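Local coordinates for angiotensin-converting enzyme (PDB 6S1Y), which is probably a zinc-dependent peptidase that, like other angiotensin-converting enzymes, trims dipeptides from the C-terminal ends of peptide substrates, at residues L93-L98 / S489-Y494; F103-G108 / V175-Q180; N185-S188 / A192-L195. All blocks are in the same frame, centred on the assembly; numbering follows the deposited sequence.

Interaction 1 of 3, residues L93-L98 / S489-Y494; sequences LGYAAL and SADVEY. With KSN ((2~{S})-2-[[(4~{S})-4-azanyl-5-oxidanyl-5-oxidanylidene-pentanoyl]amino]pentanedioic acid), chain H.
Tyr95 and Asp491 reach for each other from opposite directions, and one hydrogen bond joins the loops 93-98 and 489-494: Tyr95 OH donates to Asp491 OD2 at 2.8 Å. The acceptor lies at the edge of the phenol ring and in its plane. Ring and carboxylate planes differ by 18°, and the hydroxyl comes to the syn side of OD2 from 29° out of the carboxylate plane. Tyr95 points its ring across with CG anti to the carbonyl carbon (chi1 -71°). On the other loop, CG of Asp491 is anti to the backbone N, which extends the carboxylate toward the ring. Asp491, with positive phi, is the C-prime residue of the Schellman motif that ends helix 486-489, Val492 N bonding to His487 O.

The same short loop reaches the active-site pocket. Tyr494 OH donates to O19 of the bound gamma-glutamyl ligand at 2.6 Å, again in the plane of the ring at its edge; O19 belongs to the carboxylate next to the ligand's free amino group. His487 meets the Tyr494 ring edge-to-face. Tyr497, Lys485 and Gln255 also bond the ligand; in related enzymes the equivalents of Gln255, Lys485 and Tyr494 hold a substrate's C-terminal carboxylate, probably the region occupied here.

Chemically, the Asp491 carboxylate is gripped at both oxygens, OD1 by the hydroxyl of Tyr174 and OD2 by Tyr95, which itself also bonds Asn178. Two phenol donors would probably stabilise the ionised acid, and together they fix its rotation three residues before the ligand-binding tyrosine.

Interaction 2 of 3, residues F103-G108 / V175-Q180; sequences FKELLG and VELNRQ
Leu177 lays its CD1 methyl across the first turn of segment 103-108, over the backbone N of Leu106 and beside the aliphatic part of Glu105. This is helix-helix packing within the largely alpha-helical angiotensin-converting enzyme fold: helix 100-119 and helix 168-184 run in roughly opposing directions, 136° between their N-to-C directions, and the axes of these two short segments approach to 9.5 Å. Leu106 and Leu177 mark the closest point of the backbones, their CA atoms 6.1 Å apart.

Both leucines direct CB toward the opposite helix, and their side chains then slide past each other in opposite senses. Leu106 CB lies 4.1 Å from Leu177 CB. Leu106 CD1 and Leu177 CD1 lie on roughly opposed sides of the line between these two CB atoms, and Leu106, with CG anti to its own N (chi1 171°), brings CD1 against Leu177 CB as well. The Leu177 branch reaches Leu106 N, 3.8 Å from CD1. Glu105 borders the leucine pair on the exposed side: its extended chain crosses Leu177 at about a right angle, and Glu105 OE1 stands 3.6 Å from Leu177 CD1. Its other oxygen makes a long, weak ion pair with Lys173.

The interface is apolar and buried at the leucines, and the surroundings continue it. Tyr95 and Leu98 pack on Leu106, while Val175 and Asn178 turn to helix 431-447 at Val445 and Phe446. On the far side of the leucine pair from Glu105, Leu106 CD1 ends 4.2 Å from Asn178 N.

Interaction 3 of 3, residues N185-S188 / A192-L195; sequences NNFS and AVWL
Phe187 makes apolar contact with both Val193 and Ala192, and the closer approach is to Val193, whose side chain it crosses at about a right angle. The CG2 methyl of Val193 meets the CG-CD2 side of the ring, next to CB, 3.5 Å from Phe187 CD2 and 3.7 Å from Phe187 CG, while Val193 CA stands over one face. With its CG anti to the carbonyl carbon (chi1 -65°), the phenylalanine swings its ring against the start of helix 190-196. Ala192 CB comes obliquely to the ring, 4.1 Å from Phe187 CD1.

A polar atom takes part by packing alone. Ser188 places OG between its backbone N and carbonyl carbon (chi1 36°), and Ser188 OG rests 3.8 Å from Ala192 CB, so the alanine methyl is flanked by the ring and the hydroxyl.

The backbone supplies the remaining element. Asn186, with positive phi, is the C-prime residue of a Schellman motif closing helix 168-184, in which Phe187 N bonds back to Ala182 O; the chain then turns away into helix 190-196, which folds onto Phe187, the residue after C-prime.

The result is a short connection between two consecutive helices near the surface. Val193 also touches Ala182 of helix 168-184, and Trp194 and Leu195 turn to helix 431-447, where Trp194 meets Phe446 edge-to-face and Leu195 packs on Trp443.

How the interactions relate
From the N terminus, the chain passes through 93-98, turns into helix 100-119, and returns on helix 168-184, where interaction 2 closes a loop of 66 residues. Interaction 3 follows in series, closing the very short loop between helix 168-184 and helix 190-196. Both are nested inside the much longer loop of 390 residues that interaction 1 closes when a side chain of 489-494 meets one of 93-98. Interaction 1 touches both of the others: Leu98 packs on Gln180 of interaction 2, and Glu493 packs on Trp194 of interaction 3. Interactions 2 and 3 do not touch. Together they tie N-terminal helices to the ligand-binding loop.

Interaction 1 of 3, residues L93-L98 / S489-Y494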
ATOM      1  N   LEU A  93      -9.758   0.827 -22.091  1.00 59.39           N
ATOM      2  CA  LEU A  93     -10.991   0.254 -21.565  1.00 58.68           C
ATOM      3  C   LEU A  93     -10.774  -0.594 -20.319  1.00 57.17           C
ATOM      4  O   LEU A  93     -11.617  -0.581 -19.414  1.00 52.45           O
ATOM      5  CB  LEU A  93     -11.668  -0.613 -22.631  1.00 58.93           C
ATOM      6  CG  LEU A  93     -12.165   0.067 -23.906  1.00 61.27           C
ATOM      7  CD1 LEU A  93     -12.774  -0.975 -24.820  1.00 59.40           C
ATOM      8  CD2 LEU A  93     -13.173   1.132 -23.573  1.00 61.45           C
ATOM      9  N   GLY A  94      -9.673  -1.353 -20.272  1.00 55.71           N
ATOM     10  CA  GLY A  94      -9.501  -2.313 -19.195  1.00 50.38           C
ATOM     11  C   GLY A  94     -10.633  -3.318 -19.195  1.00 52.59           C
ATOM     12  O   GLY A  94     -11.022  -3.867 -20.238  1.00 54.07           O
ATOM     13  N   TYR A  95     -11.195  -3.551 -18.008  1.00 50.51           N
ATOM     14  CA  TYR A  95     -12.250  -4.547 -17.868  1.00 52.52           C
ATOM     15  C   TYR A  95     -13.462  -4.206 -18.724  1.00 54.44           C
ATOM     16  O   TYR A  95     -14.196  -5.106 -19.159  1.00 55.02           O
ATOM     17  CB  TYR A  95     -12.674  -4.671 -16.404  1.00 49.05           C
ATOM     18  CG  TYR A  95     -11.652  -5.343 -15.501  1.00 49.95           C
ATOM     19  CD1 TYR A  95     -10.510  -5.932 -16.025  1.00 47.97           C
ATOM     20  CD2 TYR A  95     -11.839  -5.383 -14.123  1.00 49.75           C
ATOM     21  CE1 TYR A  95      -9.590  -6.532 -15.216  1.00 48.61           C
ATOM     22  CE2 TYR A  95     -10.917  -5.991 -13.291  1.00 47.25           C
ATOM     23  CZ  TYR A  95      -9.794  -6.568 -13.844  1.00 49.57           C
ATOM     24  OH  TYR A  95      -8.855  -7.183 -13.031  1.00 49.37           O
ATOM     25  N   ALA A  96     -13.697  -2.919 -18.972  1.00 55.36           N
ATOM     26  CA  ALA A  96     -14.852  -2.525 -19.765  1.00 57.53           C
ATOM     27  C   ALA A  96     -14.791  -3.082 -21.180  1.00 57.53           C
ATOM     28  O   ALA A  96     -15.794  -3.024 -21.880  1.00 58.69           O
ATOM     29  CB  ALA A  96     -14.978  -0.996 -19.802  1.00 53.54           C
ATOM     30  N   ALA A  97     -13.656  -3.639 -21.610  1.00 57.72           N
ATOM     31  CA  ALA A  97     -13.596  -4.254 -22.930  1.00 57.10           C
ATOM     32  C   ALA A  97     -14.447  -5.509 -23.038  1.00 57.30           C
ATOM     33  O   ALA A  97     -14.677  -5.980 -24.153  1.00 60.25           O
ATOM     34  CB  ALA A  97     -12.153  -4.595 -23.301  1.00 55.78           C
ATOM     35  N   LEU A  98     -14.924  -6.054 -21.936  1.00 57.37           N
ATOM     36  CA  LEU A  98     -15.631  -7.323 -22.017  1.00 58.48           C
ATOM     37  C   LEU A  98     -17.102  -7.114 -22.374  1.00 56.83           C
ATOM     38  O   LEU A  98     -17.693  -6.089 -22.030  1.00 55.53           O
ATOM     39  CB  LEU A  98     -15.546  -8.071 -20.689  1.00 57.17           C
ATOM     40  CG  LEU A  98     -14.182  -8.544 -20.196  1.00 57.01           C
ATOM     41  CD1 LEU A  98     -14.259  -8.752 -18.684  1.00 55.40           C
ATOM     42  CD2 LEU A  98     -13.730  -9.827 -20.889  1.00 56.82           C
ATOM     43  N   SER A 489      -8.015 -10.382  -2.533  1.00 41.79           N
ATOM     44  CA  SER A 489      -9.462 -10.528  -2.586  1.00 43.28           C
ATOM     45  C   SER A 489     -10.144  -9.367  -3.304  1.00 44.19           C
ATOM     46  O   SER A 489     -11.234  -9.555  -3.859  1.00 45.06           O
ATOM     47  CB  SER A 489     -10.047 -10.624  -1.175  1.00 41.36           C
ATOM     48  OG  SER A 489      -9.983 -11.924  -0.639  1.00 41.75           O
ATOM     49  N   ALA A 490      -9.559  -8.164  -3.272  1.00 41.78           N
ATOM     50  CA  ALA A 490     -10.167  -6.983  -3.886  1.00 44.77           C
ATOM     51  C   ALA A 490      -9.554  -6.613  -5.230  1.00 43.52           C
ATOM     52  O   ALA A 490      -9.884  -5.554  -5.775  1.00 44.42           O
ATOM     53  CB  ALA A 490     -10.072  -5.764  -2.956  1.00 43.22           C
ATOM     54  N   ASP A 491      -8.645  -7.424  -5.761  1.00 42.31           N
ATOM     55  CA  ASP A 491      -8.066  -7.172  -7.079  1.00 43.25           C
ATOM     56  C   ASP A 491      -7.478  -5.766  -7.165  1.00 45.27           C
ATOM     57  O   ASP A 491      -7.750  -5.008  -8.097  1.00 45.39           O
ATOM     58  CB  ASP A 491      -9.112  -7.390  -8.178  1.00 44.66           C
ATOM     59  CG  ASP A 491      -8.589  -7.045  -9.560  1.00 46.29           C
ATOM     60  OD1 ASP A 491      -7.395  -7.316  -9.825  1.00 47.16           O
ATOM     61  OD2 ASP A 491      -9.365  -6.500 -10.379  1.00 47.90           O
ATOM     62  N   VAL A 492      -6.643  -5.426  -6.189  1.00 42.98           N
ATOM     63  CA  VAL A 492      -5.884  -4.183  -6.203  1.00 43.90           C
ATOM     64  C   VAL A 492      -4.433  -4.543  -6.477  1.00 44.39           C
ATOM     65  O   VAL A 492      -3.822  -5.302  -5.716  1.00 43.30           O
ATOM     66  CB  VAL A 492      -6.018  -3.405  -4.883  1.00 44.19           C
ATOM     67  CG1 VAL A 492      -5.153  -2.181  -4.929  1.00 46.32           C
ATOM     68  CG2 VAL A 492      -7.488  -3.033  -4.621  1.00 43.79           C
ATOM     69  N   GLU A 493      -3.898  -4.027  -7.582  1.00 45.80           N
ATOM     70  CA  GLU A 493      -2.480  -4.168  -7.901  1.00 46.15           C
ATOM     71  C   GLU A 493      -1.627  -3.778  -6.696  1.00 44.04           C
ATOM     72  O   GLU A 493      -1.961  -2.838  -5.970  1.00 44.08           O
ATOM     73  CB  GLU A 493      -2.170  -3.279  -9.114  1.00 44.98           C
ATOM     74  CG  GLU A 493      -0.822  -3.489  -9.727  1.00 45.81           C
ATOM     75  CD  GLU A 493       0.177  -2.444  -9.289  1.00 46.02           C
ATOM     76  OE1 GLU A 493      -0.029  -1.816  -8.234  1.00 44.86           O
ATOM     77  OE2 GLU A 493       1.175  -2.268 -10.011  1.00 47.81           O
ATOM     78  N   TYR A 494      -0.535  -4.524  -6.458  1.00 42.13           N
ATOM     79  CA  TYR A 494       0.281  -4.278  -5.268  1.00 42.51           C
ATOM     80  C   TYR A 494       1.666  -3.737  -5.566  1.00 41.14           C
ATOM     81  O   TYR A 494       2.316  -3.211  -4.655  1.00 42.38           O
ATOM     82  CB  TYR A 494       0.430  -5.553  -4.421  1.00 42.71           C
ATOM     83  CG  TYR A 494       0.554  -5.292  -2.922  1.00 43.86           C
ATOM     84  CD1 TYR A 494      -0.562  -4.991  -2.157  1.00 42.02           C
ATOM     85  CD2 TYR A 494       1.788  -5.359  -2.275  1.00 42.25           C
ATOM     86  CE1 TYR A 494      -0.458  -4.763  -0.801  1.00 41.89           C
ATOM     87  CE2 TYR A 494       1.899  -5.140  -0.929  1.00 41.05           C
ATOM     88  CZ  TYR A 494       0.776  -4.830  -0.197  1.00 42.16           C
ATOM     89  OH  TYR A 494       0.913  -4.611   1.138  1.00 42.34           O
TER
HETATM   90  C10 KSN H 710      -7.917   0.672  -2.259  0.62 54.97           C
HETATM   91  C13 KSN H 710      -4.333   2.351   0.179  0.62 46.66           C
HETATM   92  C17 KSN H 710      -1.276  -2.506   3.317  0.62 46.93           C
HETATM   93  C02 KSN H 710      -0.749  -1.078   3.123  0.62 47.60           C
HETATM   94  C03 KSN H 710      -1.660  -0.132   2.329  0.62 46.92           C
HETATM   95  C04 KSN H 710      -3.133  -0.499   2.242  0.62 46.80           C
HETATM   96  C05 KSN H 710      -4.114   0.548   2.830  0.62 48.20           C
HETATM   97  C07 KSN H 710      -5.187   1.113   0.548  0.62 48.54           C
HETATM   98  C08 KSN H 710      -6.578   1.124  -0.071  0.62 49.29           C
HETATM   99  C09 KSN H 710      -6.556   0.977  -1.604  0.62 50.71           C
HETATM  100  N01 KSN H 710       0.554  -1.104   2.449  0.62 47.77           N
HETATM  101  N06 KSN H 710      -5.112   1.249   2.009  0.62 47.43           N
HETATM  102  O11 KSN H 710      -8.864   0.208  -1.550  0.62 55.14           O
HETATM  103  O12 KSN H 710      -8.108   0.864  -3.509  0.62 56.73           O
HETATM  104  O14 KSN H 710      -4.460   3.393   0.880  0.62 46.20           O
HETATM  105  O15 KSN H 710      -3.506   2.334  -0.753  0.62 46.88           O
HETATM  106  O16 KSN H 710      -4.112   0.747   4.008  0.62 47.41           O
HETATM  107  O18 KSN H 710      -2.027  -2.724   4.306  0.62 47.97           O
HETATM  108  O19 KSN H 710      -1.002  -3.476   2.561  0.62 44.86           O

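Interaction 2 of 3, residues F103-G108 / V175-Q180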
ATOM      1  N   PHE A 103     -18.404  -8.880 -18.040  1.00 57.55           N
ATOM      2  CA  PHE A 103     -18.031  -7.789 -17.143  1.00 56.37           C
ATOM      3  C   PHE A 103     -18.683  -7.964 -15.775  1.00 55.96           C
ATOM      4  O   PHE A 103     -18.005  -7.958 -14.741  1.00 53.26           O
ATOM      5  CB  PHE A 103     -18.427  -6.456 -17.779  1.00 55.52           C
ATOM      6  CG  PHE A 103     -18.086  -5.240 -16.949  1.00 53.23           C
ATOM      7  CD1 PHE A 103     -16.871  -4.604 -17.099  1.00 51.29           C
ATOM      8  CD2 PHE A 103     -18.999  -4.725 -16.044  1.00 54.81           C
ATOM      9  CE1 PHE A 103     -16.548  -3.488 -16.350  1.00 53.43           C
ATOM     10  CE2 PHE A 103     -18.688  -3.587 -15.287  1.00 56.02           C
ATOM     11  CZ  PHE A 103     -17.460  -2.969 -15.441  1.00 53.99           C
ATOM     12  N   LYS A 104     -19.998  -8.144 -15.744  1.00 56.74           N
ATOM     13  CA  LYS A 104     -20.661  -8.286 -14.457  1.00 58.17           C
ATOM     14  C   LYS A 104     -20.277  -9.592 -13.779  1.00 55.36           C
ATOM     15  O   LYS A 104     -20.328  -9.692 -12.545  1.00 53.45           O
ATOM     16  CB  LYS A 104     -22.176  -8.182 -14.628  1.00 58.98           C
ATOM     17  CG  LYS A 104     -22.607  -6.897 -15.316  1.00 62.34           C
ATOM     18  CD  LYS A 104     -24.102  -6.649 -15.140  1.00 67.39           C
ATOM     19  CE  LYS A 104     -24.773  -6.198 -16.437  1.00 69.02           C
ATOM     20  NZ  LYS A 104     -26.193  -6.661 -16.458  1.00 75.92           N
ATOM     21  N   GLU A 105     -19.893 -10.601 -14.555  1.00 54.46           N
ATOM     22  CA  GLU A 105     -19.455 -11.851 -13.944  1.00 55.05           C
ATOM     23  C   GLU A 105     -18.108 -11.650 -13.249  1.00 54.32           C
ATOM     24  O   GLU A 105     -17.870 -12.180 -12.160  1.00 53.66           O
ATOM     25  CB  GLU A 105     -19.377 -12.949 -15.004  1.00 55.75           C
ATOM     26  CG  GLU A 105     -19.335 -14.359 -14.441  1.00 58.39           C
ATOM     27  CD  GLU A 105     -19.207 -15.436 -15.514  1.00 64.56           C
ATOM     28  OE1 GLU A 105     -18.750 -15.139 -16.650  1.00 62.96           O
ATOM     29  OE2 GLU A 105     -19.553 -16.594 -15.201  1.00 68.04           O
ATOM     30  N   LEU A 106     -17.235 -10.840 -13.844  1.00 51.66           N
ATOM     31  CA  LEU A 106     -15.943 -10.548 -13.248  1.00 51.27           C
ATOM     32  C   LEU A 106     -16.091  -9.723 -11.973  1.00 52.76           C
ATOM     33  O   LEU A 106     -15.548 -10.088 -10.922  1.00 50.17           O
ATOM     34  CB  LEU A 106     -15.069  -9.828 -14.273  1.00 50.23           C
ATOM     35  CG  LEU A 106     -13.758  -9.242 -13.784  1.00 48.75           C
ATOM     36  CD1 LEU A 106     -12.878 -10.300 -13.127  1.00 48.56           C
ATOM     37  CD2 LEU A 106     -13.037  -8.590 -14.940  1.00 47.92           C
ATOM     38  N   LEU A 107     -16.830  -8.610 -12.032  1.00 53.31           N
ATOM     39  CA  LEU A 107     -17.003  -7.806 -10.824  1.00 53.06           C
ATOM     40  C   LEU A 107     -17.653  -8.629  -9.721  1.00 49.32           C
ATOM     41  O   LEU A 107     -17.312  -8.478  -8.548  1.00 49.94           O
ATOM     42  CB  LEU A 107     -17.824  -6.549 -11.117  1.00 52.56           C
ATOM     43  CG  LEU A 107     -17.118  -5.420 -11.884  1.00 57.57           C
ATOM     44  CD1 LEU A 107     -17.956  -4.146 -11.776  1.00 55.59           C
ATOM     45  CD2 LEU A 107     -15.701  -5.145 -11.397  1.00 58.76           C
ATOM     46  N   GLY A 108     -18.574  -9.525 -10.074  1.00 51.68           N
ATOM     47  CA  GLY A 108     -19.214 -10.361  -9.071  1.00 46.98           C
ATOM     48  C   GLY A 108     -18.272 -11.372  -8.458  1.00 46.73           C
ATOM     49  O   GLY A 108     -18.414 -11.723  -7.283  1.00 46.62           O
ATOM     50  N   VAL A 175      -9.510 -14.832 -12.270  1.00 45.59           N
ATOM     51  CA  VAL A 175      -8.303 -14.941 -13.077  1.00 47.83           C
ATOM     52  C   VAL A 175      -8.658 -15.128 -14.544  1.00 48.04           C
ATOM     53  O   VAL A 175      -8.035 -14.520 -15.428  1.00 47.90           O
ATOM     54  CB  VAL A 175      -7.415 -16.077 -12.555  1.00 45.70           C
ATOM     55  CG1 VAL A 175      -6.440 -16.514 -13.628  1.00 46.08           C
ATOM     56  CG2 VAL A 175      -6.688 -15.602 -11.306  1.00 44.76           C
ATOM     57  N   GLU A 176      -9.663 -15.969 -14.825  1.00 47.31           N
ATOM     58  CA  GLU A 176      -9.978 -16.310 -16.214  1.00 50.20           C
ATOM     59  C   GLU A 176     -10.499 -15.101 -16.973  1.00 49.85           C
ATOM     60  O   GLU A 176     -10.107 -14.871 -18.120  1.00 51.15           O
ATOM     61  CB  GLU A 176     -10.993 -17.458 -16.271  1.00 49.82           C
ATOM     62  CG  GLU A 176     -10.336 -18.821 -16.151  1.00 54.19           C
ATOM     63  CD  GLU A 176     -11.226 -19.893 -15.524  1.00 57.32           C
ATOM     64  OE1 GLU A 176     -10.717 -21.020 -15.310  1.00 56.85           O
ATOM     65  OE2 GLU A 176     -12.414 -19.618 -15.246  1.00 59.48           O
ATOM     66  N   LEU A 177     -11.369 -14.304 -16.344  1.00 51.43           N
ATOM     67  CA  LEU A 177     -11.941 -13.152 -17.025  1.00 48.14           C
ATOM     68  C   LEU A 177     -11.020 -11.948 -16.994  1.00 49.53           C
ATOM     69  O   LEU A 177     -11.118 -11.077 -17.869  1.00 50.40           O
ATOM     70  CB  LEU A 177     -13.287 -12.799 -16.401  1.00 48.32           C
ATOM     71  CG  LEU A 177     -14.371 -13.851 -16.655  1.00 51.64           C
ATOM     72  CD1 LEU A 177     -15.573 -13.626 -15.762  1.00 53.16           C
ATOM     73  CD2 LEU A 177     -14.780 -13.848 -18.130  1.00 51.34           C
ATOM     74  N   ASN A 178     -10.152 -11.851 -15.988  1.00 49.95           N
ATOM     75  CA  ASN A 178      -9.089 -10.849 -16.032  1.00 48.08           C
ATOM     76  C   ASN A 178      -8.216 -11.094 -17.251  1.00 49.02           C
ATOM     77  O   ASN A 178      -7.764 -10.149 -17.905  1.00 50.33           O
ATOM     78  CB  ASN A 178      -8.257 -10.884 -14.739  1.00 46.84           C
ATOM     79  CG  ASN A 178      -6.938 -10.080 -14.853  1.00 47.65           C
ATOM     80  OD1 ASN A 178      -6.013 -10.483 -15.547  1.00 48.13           O
ATOM     81  ND2 ASN A 178      -6.867  -8.946 -14.167  1.00 46.05           N
ATOM     82  N   ARG A 179      -7.999 -12.367 -17.587  1.00 48.72           N
ATOM     83  CA  ARG A 179      -7.232 -12.706 -18.777  1.00 51.41           C
ATOM     84  C   ARG A 179      -7.989 -12.344 -20.047  1.00 52.37           C
ATOM     85  O   ARG A 179      -7.423 -11.731 -20.960  1.00 54.07           O
ATOM     86  CB  ARG A 179      -6.890 -14.192 -18.766  1.00 52.79           C
ATOM     87  CG  ARG A 179      -5.895 -14.578 -19.819  1.00 56.42           C
ATOM     88  CD  ARG A 179      -5.568 -16.053 -19.752  1.00 59.02           C
ATOM     89  NE  ARG A 179      -4.831 -16.438 -20.949  1.00 65.03           N
ATOM     90  CZ  ARG A 179      -5.393 -16.944 -22.046  1.00 69.17           C
ATOM     91  NH1 ARG A 179      -6.708 -17.150 -22.105  1.00 66.52           N
ATOM     92  NH2 ARG A 179      -4.631 -17.253 -23.091  1.00 71.70           N
ATOM     93  N   GLN A 180      -9.271 -12.710 -20.125  1.00 51.08           N
ATOM     94  CA  GLN A 180     -10.069 -12.356 -21.301  1.00 53.13           C
ATOM     95  C   GLN A 180     -10.036 -10.858 -21.560  1.00 53.84           C
ATOM     96  O   GLN A 180      -9.999 -10.419 -22.715  1.00 55.22           O
ATOM     97  CB  GLN A 180     -11.511 -12.829 -21.127  1.00 53.52           C
ATOM     98  CG  GLN A 180     -11.695 -14.311 -21.348  1.00 53.57           C
ATOM     99  CD  GLN A 180     -11.211 -14.729 -22.732  1.00 58.45           C
ATOM    100  OE1 GLN A 180     -10.381 -15.624 -22.860  1.00 59.44           O
ATOM    101  NE2 GLN A 180     -11.714 -14.053 -23.770  1.00 60.26           N
TER

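Interaction 3 of 3, residues N185-S188 / A192-L195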
ATOM      1  N   ASN A 185      -7.820  -6.376 -24.982  1.00 59.72           N
ATOM      2  CA  ASN A 185      -7.116  -5.101 -25.071  1.00 58.20           C
ATOM      3  C   ASN A 185      -5.761  -5.233 -25.759  1.00 57.80           C
ATOM      4  O   ASN A 185      -4.988  -4.278 -25.764  1.00 58.49           O
ATOM      5  CB  ASN A 185      -6.917  -4.501 -23.680  1.00 56.63           C
ATOM      6  CG  ASN A 185      -8.035  -3.557 -23.277  1.00 60.77           C
ATOM      7  OD1 ASN A 185      -7.946  -2.344 -23.499  1.00 63.71           O
ATOM      8  ND2 ASN A 185      -9.079  -4.100 -22.653  1.00 59.25           N
ATOM      9  N   ASN A 186      -5.449  -6.403 -26.311  1.00 58.65           N
ATOM     10  CA  ASN A 186      -4.194  -6.642 -27.030  1.00 62.06           C
ATOM     11  C   ASN A 186      -2.985  -6.738 -26.100  1.00 58.37           C
ATOM     12  O   ASN A 186      -1.863  -6.436 -26.506  1.00 58.06           O
ATOM     13  CB  ASN A 186      -3.946  -5.574 -28.103  1.00 64.81           C
ATOM     14  CG  ASN A 186      -4.983  -5.618 -29.221  1.00 69.33           C
ATOM     15  OD1 ASN A 186      -5.646  -6.639 -29.426  1.00 64.68           O
ATOM     16  ND2 ASN A 186      -5.129  -4.505 -29.944  1.00 77.80           N
ATOM     17  N   PHE A 187      -3.192  -7.178 -24.858  1.00 56.37           N
ATOM     18  CA  PHE A 187      -2.107  -7.533 -23.952  1.00 53.66           C
ATOM     19  C   PHE A 187      -2.031  -9.051 -23.814  1.00 53.23           C
ATOM     20  O   PHE A 187      -3.050  -9.748 -23.888  1.00 53.23           O
ATOM     21  CB  PHE A 187      -2.304  -6.926 -22.557  1.00 53.61           C
ATOM     22  CG  PHE A 187      -2.246  -5.428 -22.523  1.00 51.22           C
ATOM     23  CD1 PHE A 187      -1.030  -4.770 -22.542  1.00 51.63           C
ATOM     24  CD2 PHE A 187      -3.404  -4.680 -22.439  1.00 53.02           C
ATOM     25  CE1 PHE A 187      -0.964  -3.383 -22.502  1.00 51.94           C
ATOM     26  CE2 PHE A 187      -3.349  -3.280 -22.395  1.00 54.50           C
ATOM     27  CZ  PHE A 187      -2.126  -2.634 -22.430  1.00 52.98           C
ATOM     28  N   SER A 188      -0.816  -9.555 -23.571  1.00 52.45           N
ATOM     29  CA  SER A 188      -0.608 -10.993 -23.465  1.00 51.37           C
ATOM     30  C   SER A 188      -1.261 -11.587 -22.215  1.00 52.27           C
ATOM     31  O   SER A 188      -1.632 -12.773 -22.218  1.00 52.97           O
ATOM     32  CB  SER A 188       0.898 -11.303 -23.482  1.00 53.32           C
ATOM     33  OG  SER A 188       1.649 -10.304 -22.795  1.00 55.00           O
ATOM     34  N   ALA A 192       0.801  -8.015 -17.978  1.00 48.11           N
ATOM     35  CA  ALA A 192       1.214  -6.957 -18.892  1.00 47.96           C
ATOM     36  C   ALA A 192       0.346  -5.731 -18.692  1.00 47.29           C
ATOM     37  O   ALA A 192       0.823  -4.601 -18.766  1.00 48.64           O
ATOM     38  CB  ALA A 192       1.136  -7.445 -20.352  1.00 46.53           C
ATOM     39  N   VAL A 193      -0.938  -5.938 -18.420  1.00 47.50           N
ATOM     40  CA  VAL A 193      -1.823  -4.808 -18.164  1.00 49.43           C
ATOM     41  C   VAL A 193      -1.320  -3.996 -16.979  1.00 49.18           C
ATOM     42  O   VAL A 193      -1.176  -2.769 -17.062  1.00 48.63           O
ATOM     43  CB  VAL A 193      -3.265  -5.292 -17.927  1.00 48.90           C
ATOM     44  CG1 VAL A 193      -4.134  -4.125 -17.413  1.00 48.53           C
ATOM     45  CG2 VAL A 193      -3.830  -5.891 -19.200  1.00 49.58           C
ATOM     46  N   TRP A 194      -1.068  -4.672 -15.848  1.00 49.50           N
ATOM     47  CA  TRP A 194      -0.595  -3.978 -14.651  1.00 47.48           C
ATOM     48  C   TRP A 194       0.739  -3.299 -14.917  1.00 47.40           C
ATOM     49  O   TRP A 194       0.931  -2.126 -14.592  1.00 45.04           O
ATOM     50  CB  TRP A 194      -0.473  -4.954 -13.476  1.00 46.70           C
ATOM     51  CG  TRP A 194      -1.773  -5.293 -12.773  1.00 46.54           C
ATOM     52  CD1 TRP A 194      -3.019  -4.812 -13.065  1.00 44.80           C
ATOM     53  CD2 TRP A 194      -1.944  -6.204 -11.676  1.00 45.60           C
ATOM     54  NE1 TRP A 194      -3.946  -5.347 -12.205  1.00 45.15           N
ATOM     55  CE2 TRP A 194      -3.316  -6.207 -11.344  1.00 44.53           C
ATOM     56  CE3 TRP A 194      -1.069  -7.003 -10.931  1.00 45.83           C
ATOM     57  CZ2 TRP A 194      -3.833  -6.983 -10.309  1.00 43.17           C
ATOM     58  CZ3 TRP A 194      -1.591  -7.789  -9.905  1.00 43.53           C
ATOM     59  CH2 TRP A 194      -2.958  -7.776  -9.610  1.00 43.48           C
ATOM     60  N   LEU A 195       1.674  -4.023 -15.533  1.00 50.21           N
ATOM     61  CA  LEU A 195       2.990  -3.432 -15.782  1.00 51.30           C
ATOM     62  C   LEU A 195       2.907  -2.275 -16.772  1.00 50.89           C
ATOM     63  O   LEU A 195       3.736  -1.357 -16.726  1.00 49.95           O
ATOM     64  CB  LEU A 195       3.962  -4.509 -16.269  1.00 49.60           C
ATOM     65  CG  LEU A 195       4.568  -5.326 -15.120  1.00 50.75           C
ATOM     66  CD1 LEU A 195       5.173  -6.638 -15.640  1.00 48.47           C
ATOM     67  CD2 LEU A 195       5.614  -4.518 -14.358  1.00 47.74           C
TER